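Side-chain contact in L-methionine gamma-lyase (Fusobacterium nucleatum subsp. nucleatum, PDB 6LXU), which belongs to the Cys/Met metabolism family of pyridoxal-phosphate-dependent enzymes, carrying its cofactor as a lysine-linked aldimine: residues Ser138-Val143 / Ser173-Thr178. Residues are numbered along the deposited sequence; the frame is centred on the assembly and turned at random.
Sequences SNLEEV and SKIAHT
Ile175 meets Leu140 and Val143 in a small contact, mainly between apolar side chains, that illustrates how one branched side chain can serve two partners on a neighbouring helix. Its bond from CA to CB is directed toward 138-143, and at CB the chain divides. The short branch, CG2, stands anti to the backbone N and reaches CG1 of Val143 at 4.0 Å. The long branch leaves through CG1, set anti to the carbonyl carbon (chi1 -67°), and extends to CD1, which rests 3.8 Å from CB of Leu140. The same methyl lies 3.9 Å from CD2 of Leu140 and also packs against that residue's backbone O. No hydrogen bond crosses between 138-143 and 173-178. Asn139 caps helix 140-146, its OD1 accepting from Glu142 N at 3.0 Å, with the donor 47° out of the carbonyl plane. At the C-terminal end of 169-176, Ile175 O accepts from both Thr178 N and Thr178 OG1, the hydroxyl at 2.7 Å. Leu140 and Val143 also touch Leu172, while Val143 reaches Val135 of strand 131-135. Such side-by-side packing of helices, here 140-146 and 169-176, over a largely parallel sheet is characteristic of the alpha/beta cofactor-binding domain of fold-type I pyridoxal-phosphate enzymes.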
loop_
_atom_site.group_PDB
_atom_site.type_symbol
_atom_site.label_atom_id
_atom_site.label_comp_id
_atom_site.label_asym_id
_atom_site.label_seq_id
_atom_site.Cartn_x
_atom_site.Cartn_y
_atom_site.Cartn_z
ATOM N N SER A 138 13.916 8.251 40.068
ATOM C CA SER A 138 15.123 7.540 40.524
ATOM C C SER A 138 15.314 7.619 42.041
ATOM O O SER A 138 16.160 6.915 42.585
ATOM C CB SER A 138 16.381 8.022 39.788
ATOM O OG SER A 138 16.815 9.285 40.253
ATOM N N ASN A 139 14.540 8.474 42.713
ATOM C CA ASN A 139 14.574 8.614 44.165
ATOM C C ASN A 139 13.328 7.946 44.747
ATOM O O ASN A 139 12.231 8.510 44.699
ATOM C CB ASN A 139 14.656 10.100 44.527
ATOM C CG ASN A 139 14.868 10.340 46.008
ATOM O OD1 ASN A 139 14.205 9.740 46.855
ATOM N ND2 ASN A 139 15.795 11.243 46.326
ATOM N N LEU A 140 13.489 6.740 45.282
ATOM C CA LEU A 140 12.347 5.960 45.762
ATOM C C LEU A 140 11.576 6.670 46.876
ATOM O O LEU A 140 10.353 6.565 46.941
ATOM C CB LEU A 140 12.771 4.564 46.241
ATOM C CG LEU A 140 13.390 3.612 45.212
ATOM C CD1 LEU A 140 13.651 2.253 45.844
ATOM C CD2 LEU A 140 12.516 3.462 43.975
ATOM N N GLU A 141 12.288 7.384 47.744
ATOM C CA GLU A 141 11.638 8.140 48.816
ATOM C C GLU A 141 10.751 9.268 48.283
ATOM O O GLU A 141 9.655 9.462 48.806
ATOM C CB GLU A 141 12.670 8.686 49.813
ATOM C CG GLU A 141 13.381 7.607 50.619
ATOM C CD GLU A 141 12.433 6.778 51.469
ATOM O OE1 GLU A 141 11.523 7.363 52.103
ATOM O OE2 GLU A 141 12.582 5.537 51.497
ATOM N N GLU A 142 11.206 9.988 47.256
ATOM C CA GLU A 142 10.360 11.004 46.594
ATOM C C GLU A 142 9.050 10.404 46.078
ATOM O O GLU A 142 7.986 11.007 46.205
ATOM C CB GLU A 142 11.077 11.673 45.416
ATOM C CG GLU A 142 12.058 12.760 45.795
ATOM C CD GLU A 142 12.585 13.528 44.594
ATOM O OE1 GLU A 142 11.779 13.951 43.725
ATOM O OE2 GLU A 142 13.816 13.724 44.514
ATOM N N VAL A 143 9.131 9.210 45.500
ATOM C CA VAL A 143 7.952 8.569 44.945
ATOM C C VAL A 143 7.023 8.132 46.072
ATOM O O VAL A 143 5.825 8.395 46.012
ATOM C CB VAL A 143 8.318 7.392 44.019
ATOM C CG1 VAL A 143 7.064 6.718 43.489
ATOM C CG2 VAL A 143 9.170 7.897 42.863
ATOM N N SER A 173 7.179 -0.147 41.154
ATOM C CA SER A 173 5.889 -0.795 41.093
ATOM C C SER A 173 5.433 -1.249 42.476
ATOM O O SER A 173 4.257 -1.153 42.783
ATOM C CB SER A 173 5.888 -1.978 40.132
ATOM O OG SER A 173 6.097 -1.531 38.784
ATOM N N LYS A 174 6.366 -1.747 43.290
ATOM C CA LYS A 174 6.028 -2.117 44.681
ATOM C C LYS A 174 5.546 -0.920 45.470
ATOM O O LYS A 174 4.563 -1.031 46.216
ATOM C CB LYS A 174 7.223 -2.770 45.373
ATOM C CG LYS A 174 7.468 -4.167 44.860
ATOM C CD LYS A 174 8.757 -4.706 45.420
ATOM C CE LYS A 174 9.010 -6.101 44.916
ATOM N NZ LYS A 174 10.320 -6.589 45.376
ATOM N N ILE A 175 6.189 0.226 45.292
ATOM C CA ILE A 175 5.755 1.456 45.974
ATOM C C ILE A 175 4.364 1.858 45.511
ATOM O O ILE A 175 3.478 2.147 46.317
ATOM C CB ILE A 175 6.755 2.600 45.752
ATOM C CG1 ILE A 175 8.069 2.259 46.459
ATOM C CG2 ILE A 175 6.210 3.942 46.248
ATOM C CD1 ILE A 175 9.242 3.081 46.020
ATOM N N ALA A 176 4.156 1.891 44.193
ATOM C CA ALA A 176 2.843 2.250 43.645
ATOM C C ALA A 176 1.728 1.349 44.167
ATOM O O ALA A 176 0.638 1.822 44.506
ATOM C CB ALA A 176 2.893 2.192 42.126
ATOM N N HIS A 177 2.018 0.054 44.231
ATOM C CA HIS A 177 1.022 -0.934 44.581
ATOM C C HIS A 177 0.693 -1.013 46.075
ATOM O O HIS A 177 -0.203 -1.763 46.450
ATOM C CB HIS A 177 1.413 -2.296 44.026
ATOM C CG HIS A 177 1.267 -2.381 42.534
ATOM N ND1 HIS A 177 2.096 -3.149 41.746
ATOM C CD2 HIS A 177 0.396 -1.771 41.688
ATOM C CE1 HIS A 177 1.726 -3.024 40.482
ATOM N NE2 HIS A 177 0.703 -2.198 40.417
ATOM N N THR A 178 1.340 -0.186 46.886
ATOM C CA THR A 178 0.876 0.005 48.269
ATOM C C THR A 178 -0.515 0.640 48.290
ATOM O O THR A 178 -1.231 0.511 49.288
ATOM C CB THR A 178 1.836 0.855 49.119
ATOM O OG1 THR A 178 1.974 2.164 48.565
ATOM C CG2 THR A 178 3.204 0.200 49.241
#